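Photosystem II assembly protein Ycf48 (Thermosynechococcus elongatus, PDB 5OJ5) probably helps to assemble photosystem II at an early stage and to replace photodamaged D1, whose C-terminal prepropeptide it binds. Local coordinates at residues A[56-68]-A[317-329]. Sequence-based numbering, arbitrary orientation. Where two conformers were deposited one is given.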
ATOM      1  N   ALA A  56      -3.590  10.215  14.166  1.00 13.14           N
ATOM      2  CA  ALA A  56      -4.408   9.466  13.228  1.00 13.18           C
ATOM      3  C   ALA A  56      -3.565   8.463  12.441  1.00 13.42           C
ATOM      4  O   ALA A  56      -2.411   8.711  12.110  1.00 15.75           O
ATOM      5  CB  ALA A  56      -5.041  10.437  12.225  1.00 15.40           C
ATOM      6  N   THR A  57      -4.175   7.330  12.128  1.00 15.00           N
ATOM      7  CA  THR A  57      -3.517   6.357  11.261  1.00 17.92           C
ATOM      8  C   THR A  57      -3.349   6.872   9.835  1.00 14.46           C
ATOM      9  O   THR A  57      -4.304   7.346   9.222  1.00 13.92           O
ATOM     10  CB  THR A  57      -4.376   5.099  11.228  1.00 24.86           C
ATOM     11  OG1 THR A  57      -4.499   4.580  12.571  1.00 30.55           O
ATOM     12  CG2 THR A  57      -3.826   4.017  10.303  1.00 27.11           C
ATOM     13  N   ILE A  58      -2.127   6.779   9.333  1.00 14.17           N
ATOM     14  CA  ILE A  58      -1.807   7.114   7.954  1.00 11.81           C
ATOM     15  C   ILE A  58      -2.010   5.894   7.063  1.00 11.06           C
ATOM     16  O   ILE A  58      -1.583   4.791   7.408  1.00 12.78           O
ATOM     17  CB  ILE A  58      -0.380   7.681   7.866  1.00 12.95           C
ATOM     18  CG1 ILE A  58      -0.217   8.905   8.790  1.00 15.98           C
ATOM     19  CG2 ILE A  58      -0.031   8.021   6.425  1.00 12.23           C
ATOM     20  CD1 ILE A  58      -1.348   9.921   8.702  1.00 15.46           C
ATOM     21  N   LEU A  59      -2.625   6.107   5.902  1.00 10.00           N
ATOM     22  CA  LEU A  59      -2.994   5.020   5.007  1.00  9.78           C
ATOM     23  C   LEU A  59      -2.243   4.988   3.697  1.00  8.87           C
ATOM     24  O   LEU A  59      -2.138   3.917   3.090  1.00  9.86           O
ATOM     25  CB  LEU A  59      -4.493   5.035   4.765  1.00 10.21           C
ATOM     26  CG  LEU A  59      -5.333   4.847   6.038  1.00 11.92           C
ATOM     27  CD1 LEU A  59      -6.812   5.000   5.685  1.00 12.86           C
ATOM     28  CD2 LEU A  59      -5.060   3.467   6.644  1.00 14.62           C
ATOM     29  N   ASP A  60      -1.763   6.121   3.192  1.00  8.46           N
ATOM     30  CA  ASP A  60      -1.095   6.111   1.893  1.00  8.65           C
ATOM     31  C   ASP A  60      -0.219   7.343   1.758  1.00  8.47           C
ATOM     32  O   ASP A  60      -0.364   8.330   2.497  1.00  8.58           O
ATOM     33  CB  ASP A  60      -2.110   5.996   0.752  1.00  9.26           C
ATOM     34  CG  ASP A  60      -1.501   5.451  -0.534  1.00  9.17           C
ATOM     35  OD1 ASP A  60      -0.383   4.847  -0.505  1.00 10.06           O
ATOM     36  OD2 ASP A  60      -2.173   5.619  -1.571  1.00 10.65           O
ATOM     37  N   MET A  61       0.674   7.306   0.763  1.00  8.59           N
ATOM     38  CA  MET A  61       1.648   8.358   0.513  0.58  8.45           C
ATOM     39  C   MET A  61       2.010   8.335  -0.962  1.00  8.51           C
ATOM     40  O   MET A  61       2.141   7.267  -1.536  1.00  9.53           O
ATOM     41  CB  MET A  61       2.861   8.143   1.428  0.58 10.15           C
ATOM     42  CG  MET A  61       3.978   9.166   1.297  0.58 11.16           C
ATOM     43  SD  MET A  61       5.476   8.774   2.221  0.58 11.04           S
ATOM     44  CE  MET A  61       4.876   8.762   3.894  0.58  8.12           C
ATOM     45  N   SER A  62       2.240   9.514  -1.540  1.00  8.45           N
ATOM     46  CA  SER A  62       2.687   9.614  -2.931  1.00  8.62           C
ATOM     47  C   SER A  62       3.502  10.877  -3.120  1.00  9.43           C
ATOM     48  O   SER A  62       3.211  11.909  -2.490  1.00 10.21           O
ATOM     49  CB  SER A  62       1.477   9.580  -3.875  1.00  9.39           C
ATOM     50  OG  SER A  62       1.875   9.533  -5.236  1.00 10.46           O
ATOM     51  N   PHE A  63       4.516  10.804  -3.977  1.00 10.28           N
ATOM     52  CA  PHE A  63       5.404  11.913  -4.235  1.00 11.24           C
ATOM     53  C   PHE A  63       5.205  12.498  -5.636  1.00 11.79           C
ATOM     54  O   PHE A  63       5.036  11.777  -6.629  1.00 12.94           O
ATOM     55  CB  PHE A  63       6.866  11.505  -4.032  1.00 12.74           C
ATOM     56  CG  PHE A  63       7.289  11.573  -2.589  1.00 11.43           C
ATOM     57  CD1 PHE A  63       7.965  12.682  -2.085  1.00 11.78           C
ATOM     58  CD2 PHE A  63       6.969  10.569  -1.717  1.00 12.77           C
ATOM     59  CE1 PHE A  63       8.301  12.773  -0.746  1.00 12.55           C
ATOM     60  CE2 PHE A  63       7.311  10.673  -0.349  1.00 13.63           C
ATOM     61  CZ  PHE A  63       7.962  11.779   0.119  1.00 13.47           C
ATOM     62  N   ILE A  64       5.279  13.821  -5.709  1.00 11.35           N
ATOM     63  CA  ILE A  64       5.376  14.539  -6.976  1.00 12.12           C
ATOM     64  C   ILE A  64       6.755  14.362  -7.583  1.00 13.19           C
ATOM     65  O   ILE A  64       6.906  14.117  -8.779  1.00 15.54           O
ATOM     66  CB  ILE A  64       5.097  16.027  -6.711  1.00 12.48           C
ATOM     67  CG1 ILE A  64       3.633  16.199  -6.309  1.00 14.12           C
ATOM     68  CG2 ILE A  64       5.451  16.876  -7.942  1.00 14.75           C
ATOM     69  CD1 ILE A  64       3.262  17.260  -5.389  1.00 17.43           C
ATOM     70  N   ASP A  65       7.776  14.535  -6.759  1.00 12.93           N
ATOM     71  CA  ASP A  65       9.164  14.435  -7.174  1.00 14.15           C
ATOM     72  C   ASP A  65       9.934  13.937  -5.954  1.00 14.41           C
ATOM     73  O   ASP A  65       9.345  13.455  -4.984  1.00 16.47           O
ATOM     74  CB  ASP A  65       9.653  15.751  -7.778  1.00 14.92           C
ATOM     75  CG  ASP A  65       9.582  16.908  -6.807  1.00 15.53           C
ATOM     76  OD1 ASP A  65       9.733  16.723  -5.603  1.00 16.03           O
ATOM     77  OD2 ASP A  65       9.462  18.053  -7.249  1.00 20.33           O
ATOM     78  N   ARG A  66      11.258  13.998  -5.997  1.00 15.99           N
ATOM     79  CA  ARG A  66      12.025  13.425  -4.905  1.00 17.84           C
ATOM     80  C   ARG A  66      11.751  14.135  -3.566  1.00 15.76           C
ATOM     81  O   ARG A  66      11.885  13.532  -2.500  1.00 18.51           O
ATOM     82  CB  ARG A  66      13.516  13.553  -5.255  1.00 23.36           C
ATOM     83  CG  ARG A  66      14.484  13.328  -4.106  1.00 30.77           C
ATOM     84  CD  ARG A  66      15.845  12.922  -4.616  1.00 36.57           C
ATOM     85  NE  ARG A  66      16.683  12.277  -3.602  1.00 39.32           N
ATOM     86  CZ  ARG A  66      16.763  10.958  -3.388  1.00 40.45           C
ATOM     87  NH1 ARG A  66      16.024  10.089  -4.081  1.00 41.28           N
ATOM     88  NH2 ARG A  66      17.593  10.508  -2.456  1.00 41.02           N
ATOM     89  N   HIS A  67      11.421  15.415  -3.594  1.00 13.12           N
ATOM     90  CA  HIS A  67      11.303  16.183  -2.358  1.00 14.19           C
ATOM     91  C   HIS A  67       9.892  16.490  -1.915  1.00 11.98           C
ATOM     92  O   HIS A  67       9.640  16.637  -0.709  1.00 12.72           O
ATOM     93  CB  HIS A  67      12.063  17.493  -2.523  1.00 17.75           C
ATOM     94  CG  HIS A  67      13.503  17.258  -2.764  1.00 25.90           C
ATOM     95  ND1 HIS A  67      14.397  16.950  -1.761  1.00 31.52           N
ATOM     96  CD2 HIS A  67      14.196  17.180  -3.914  1.00 29.45           C
ATOM     97  CE1 HIS A  67      15.597  16.750  -2.280  1.00 32.01           C
ATOM     98  NE2 HIS A  67      15.508  16.896  -3.593  1.00 32.20           N
ATOM     99  N   HIS A  68       8.975  16.594  -2.863  1.00 12.39           N
ATOM    100  CA  HIS A  68       7.641  17.117  -2.591  1.00 11.58           C
ATOM    101  C   HIS A  68       6.643  15.969  -2.652  1.00 10.13           C
ATOM    102  O   HIS A  68       6.529  15.307  -3.681  1.00 10.64           O
ATOM    103  CB  HIS A  68       7.305  18.165  -3.648  1.00 13.18           C
ATOM    104  CG  HIS A  68       6.049  18.935  -3.382  1.00 11.78           C
ATOM    105  ND1 HIS A  68       5.448  19.717  -4.352  1.00 13.56           N
ATOM    106  CD2 HIS A  68       5.319  19.101  -2.252  1.00 13.12           C
ATOM    107  CE1 HIS A  68       4.392  20.324  -3.830  1.00 13.96           C
ATOM    108  NE2 HIS A  68       4.284  19.952  -2.560  1.00 13.72           N
ATOM    109  N   LYS A 317       2.376  -1.016   6.153  1.00 11.60           N
ATOM    110  CA  LYS A 317       2.547  -0.706   4.732  0.53 11.72           C
ATOM    111  C   LYS A 317       3.984  -0.275   4.527  1.00 10.91           C
ATOM    112  O   LYS A 317       4.458   0.557   5.287  1.00 13.21           O
ATOM    113  CB  LYS A 317       1.591   0.434   4.314  0.53 13.97           C
ATOM    114  CG  LYS A 317       1.355   0.559   2.806  0.53 15.94           C
ATOM    115  CD  LYS A 317      -0.009   1.249   2.530  0.53 17.70           C
ATOM    116  CE  LYS A 317      -0.200   1.614   1.082  0.53 20.42           C
ATOM    117  NZ  LYS A 317      -0.056   0.460   0.150  0.53 17.24           N
ATOM    118  N   ILE A 318       4.625  -0.805   3.499  1.00 10.35           N
ATOM    119  CA  ILE A 318       5.963  -0.389   3.100  1.00 10.62           C
ATOM    120  C   ILE A 318       5.854   0.258   1.725  1.00 10.46           C
ATOM    121  O   ILE A 318       5.352  -0.374   0.797  1.00 13.59           O
ATOM    122  CB  ILE A 318       6.922  -1.595   3.001  1.00 11.30           C
ATOM    123  CG1 ILE A 318       6.956  -2.442   4.290  1.00 12.14           C
ATOM    124  CG2 ILE A 318       8.331  -1.095   2.573  1.00 11.94           C
ATOM    125  CD1 ILE A 318       7.524  -3.839   3.996  1.00 13.43           C
ATOM    126  N   LEU A 319       6.364   1.471   1.574  1.00 10.00           N
ATOM    127  CA  LEU A 319       6.310   2.201   0.307  1.00 11.95           C
ATOM    128  C   LEU A 319       7.724   2.612  -0.065  1.00 12.57           C
ATOM    129  O   LEU A 319       8.294   3.483   0.589  1.00 16.25           O
ATOM    130  CB  LEU A 319       5.421   3.435   0.445  1.00 13.34           C
ATOM    131  CG  LEU A 319       3.945   3.134   0.685  1.00 15.24           C
ATOM    132  CD1 LEU A 319       3.154   4.401   0.893  1.00 19.30           C
ATOM    133  CD2 LEU A 319       3.299   2.394  -0.527  1.00 20.40           C
ATOM    134  N   PHE A 320       8.268   2.043  -1.121  1.00 11.89           N
ATOM    135  CA  PHE A 320       9.545   2.497  -1.673  1.00 12.61           C
ATOM    136  C   PHE A 320       9.256   3.343  -2.891  1.00 14.56           C
ATOM    137  O   PHE A 320       8.524   2.920  -3.786  1.00 20.64           O
ATOM    138  CB  PHE A 320      10.455   1.336  -2.061  1.00 14.29           C
ATOM    139  CG  PHE A 320      11.128   0.708  -0.861  1.00 13.43           C
ATOM    140  CD1 PHE A 320      12.109   1.394  -0.191  1.00 14.23           C
ATOM    141  CD2 PHE A 320      10.765  -0.577  -0.431  1.00 14.72           C
ATOM    142  CE1 PHE A 320      12.728   0.811   0.923  1.00 15.64           C
ATOM    143  CE2 PHE A 320      11.372  -1.136   0.664  1.00 16.66           C
ATOM    144  CZ  PHE A 320      12.342  -0.442   1.333  1.00 16.39           C
ATOM    145  N   PHE A 321       9.811   4.524  -2.920  1.00 12.19           N
ATOM    146  CA  PHE A 321       9.723   5.414  -4.070  1.00 13.48           C
ATOM    147  C   PHE A 321      10.932   5.318  -4.991  1.00 14.49           C
ATOM    148  O   PHE A 321      10.808   5.577  -6.189  1.00 17.10           O
ATOM    149  CB  PHE A 321       9.488   6.852  -3.587  1.00 13.82           C
ATOM    150  CG  PHE A 321       8.183   6.978  -2.894  1.00 12.43           C
ATOM    151  CD1 PHE A 321       7.015   7.101  -3.653  1.00 13.73           C
ATOM    152  CD2 PHE A 321       8.069   6.879  -1.521  1.00 13.00           C
ATOM    153  CE1 PHE A 321       5.779   7.123  -3.056  1.00 14.43           C
ATOM    154  CE2 PHE A 321       6.793   6.892  -0.905  1.00 13.62           C
ATOM    155  CZ  PHE A 321       5.662   7.025  -1.689  1.00 14.19           C
ATOM    156  N   SER A 322      12.035   4.887  -4.449  1.00 15.16           N
ATOM    157  CA  SER A 322      13.239   4.589  -5.213  1.00 15.54           C
ATOM    158  C   SER A 322      14.123   3.780  -4.284  1.00 16.44           C
ATOM    159  O   SER A 322      13.789   3.615  -3.112  1.00 16.05           O
ATOM    160  CB  SER A 322      13.942   5.890  -5.568  1.00 16.16           C
ATOM    161  OG  SER A 322      14.612   6.429  -4.448  1.00 16.16           O
ATOM    162  N   PRO A 323      15.283   3.294  -4.735  1.00 17.97           N
ATOM    163  CA  PRO A 323      16.154   2.555  -3.814  1.00 18.82           C
ATOM    164  C   PRO A 323      16.684   3.356  -2.654  1.00 17.83           C
ATOM    165  O   PRO A 323      17.203   2.747  -1.720  1.00 20.85           O
ATOM    166  CB  PRO A 323      17.267   2.027  -4.716  1.00 21.43           C
ATOM    167  CG  PRO A 323      16.579   1.822  -6.030  1.00 23.38           C
ATOM    168  CD  PRO A 323      15.669   3.046  -6.136  1.00 19.79           C
ATOM    169  N   ASP A 324      16.616   4.679  -2.637  0.55 17.17           N
ATOM    170  CA  ASP A 324      17.050   5.361  -1.420  0.55 17.26           C
ATOM    171  C   ASP A 324      15.958   6.247  -0.825  0.55 16.26           C
ATOM    172  O   ASP A 324      16.261   7.184  -0.075  0.55 17.82           O
ATOM    173  CB  ASP A 324      18.361   6.129  -1.593  0.55 19.43           C
ATOM    174  CG  ASP A 324      18.165   7.395  -2.355  0.55 20.80           C
ATOM    175  OD1 ASP A 324      17.164   7.482  -3.087  0.55 21.81           O
ATOM    176  OD2 ASP A 324      19.024   8.284  -2.263  0.55 24.25           O
ATOM    177  N   GLN A 325      14.689   5.968  -1.120  1.00 13.85           N
ATOM    178  CA  GLN A 325      13.617   6.730  -0.489  1.00 12.39           C
ATOM    179  C   GLN A 325      12.461   5.789  -0.230  1.00 12.04           C
ATOM    180  O   GLN A 325      11.930   5.171  -1.171  1.00 12.58           O
ATOM    181  CB  GLN A 325      13.157   7.871  -1.373  1.00 13.10           C
ATOM    182  CG  GLN A 325      12.135   8.761  -0.701  1.00 14.57           C
ATOM    183  CD  GLN A 325      11.720   9.923  -1.570  1.00 15.55           C
ATOM    184  OE1 GLN A 325      11.643   9.788  -2.776  1.00 17.36           O
ATOM    185  NE2 GLN A 325      11.440  11.060  -0.956  1.00 17.17           N
ATOM    186  N   GLY A 326      12.070   5.671   1.030  1.00 11.36           N
ATOM    187  CA  GLY A 326      11.010   4.749   1.396  1.00 12.22           C
ATOM    188  C   GLY A 326      10.498   5.017   2.780  1.00 10.75           C
ATOM    189  O   GLY A 326      11.170   5.651   3.600  1.00 10.70           O
ATOM    190  N   PHE A 327       9.293   4.521   3.031  1.00 11.52           N
ATOM    191  CA  PHE A 327       8.577   4.784   4.256  1.00 10.18           C
ATOM    192  C   PHE A 327       7.809   3.551   4.668  1.00 11.02           C
ATOM    193  O   PHE A 327       7.331   2.773   3.837  1.00 13.67           O
ATOM    194  CB  PHE A 327       7.598   5.956   4.089  1.00 11.83           C
ATOM    195  CG  PHE A 327       8.288   7.217   3.813  1.00 12.55           C
ATOM    196  CD1 PHE A 327       8.667   8.064   4.817  1.00 13.94           C
ATOM    197  CD2 PHE A 327       8.604   7.529   2.480  1.00 16.31           C
ATOM    198  CE1 PHE A 327       9.375   9.229   4.475  1.00 18.68           C
ATOM    199  CE2 PHE A 327       9.285   8.652   2.153  1.00 20.27           C
ATOM    200  CZ  PHE A 327       9.656   9.474   3.126  1.00 19.42           C
ATOM    201  N   ILE A 328       7.666   3.393   5.966  1.00 10.00           N
ATOM    202  CA  ILE A 328       6.797   2.362   6.525  1.00 10.77           C
ATOM    203  C   ILE A 328       5.765   3.061   7.395  1.00 10.72           C
ATOM    204  O   ILE A 328       6.108   3.909   8.227  1.00 11.86           O
ATOM    205  CB  ILE A 328       7.593   1.337   7.333  1.00 11.37           C
ATOM    206  CG1 ILE A 328       8.518   0.600   6.351  1.00 12.78           C
ATOM    207  CG2 ILE A 328       6.667   0.378   8.037  1.00 13.83           C
ATOM    208  CD1 ILE A 328       9.446  -0.404   6.976  1.00 14.77           C
ATOM    209  N   LEU A 329       4.506   2.737   7.158  1.00 11.43           N
ATOM    210  CA  LEU A 329       3.383   3.298   7.910  1.00 13.03           C
ATOM    211  C   LEU A 329       3.108   2.465   9.165  1.00 13.89           C
ATOM    212  O   LEU A 329       2.877   1.251   9.075  1.00 14.86           O
ATOM    213  CB  LEU A 329       2.132   3.398   7.030  1.00 14.05           C
ATOM    214  CG  LEU A 329       2.292   4.047   5.662  1.00 16.38           C
ATOM    215  CD1 LEU A 329       0.964   4.150   4.968  1.00 17.85           C
ATOM    216  CD2 LEU A 329       2.916   5.411   5.669  1.00 17.93           C
TER
HETATM  217  O   HOH W   1       9.917  10.512  -4.805  1.00 20.07           O
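Met61 and Phe63 reach from strand 58-63 into a row of side chains on the hairpin of strands 317-320 and 325-329. In the conformer described, the thioether of Met61 lies over one face of Phe327 in a Met-aromatic contact, SD 3.4 Å from CD2 of Phe327 and displaced toward the rim. A bend at chi3 (-62°) folds CE back over the same face. Phe63 turns an edge to Phe321: its CD2 stands over the middle of the Phe321 ring, centroids 4.8 Å apart and planes at 66°, a T-shaped pair. One face of Phe63 is met by the amide of Gln325, whose NE2 is 3.6 Å from CE1 of Phe63. That same NE2 gives a hydrogen bond of 2.9 Å to the backbone O of Arg66, tilted from the carbonyl plane, and another to Gly84 O. OE1 of Gln325 accepts from a water that also donates to Asp65 O, so this buried amide is tied to the loop after strand 58-63 directly through NE2 and by water through OE1.

Strand 58-63 is the innermost strand of its blade in the seven-bladed propeller, and the hairpin supplies the two inner strands of the adjoining blade; the side chains thus pack across the seam between two blades. Toward the start of strand 58-63, Leu329 sets CD1 3.6 Å from Ile58 O, and Leu335 of strand 334-338 packs on Met61, Phe327 and Leu329 from farther out in the hairpin's blade. At the other end, in the conformer described, Arg66 grips Asp324 end-on, NH1 to OD1 at 3.0 Å and NH2 to OD2 at 2.7 Å, both from the syn side, NH2 well out of the carboxylate plane. Ser322 OG accepts from Asp324 N, an ST turn within the type I beta turn that carries the carboxylate.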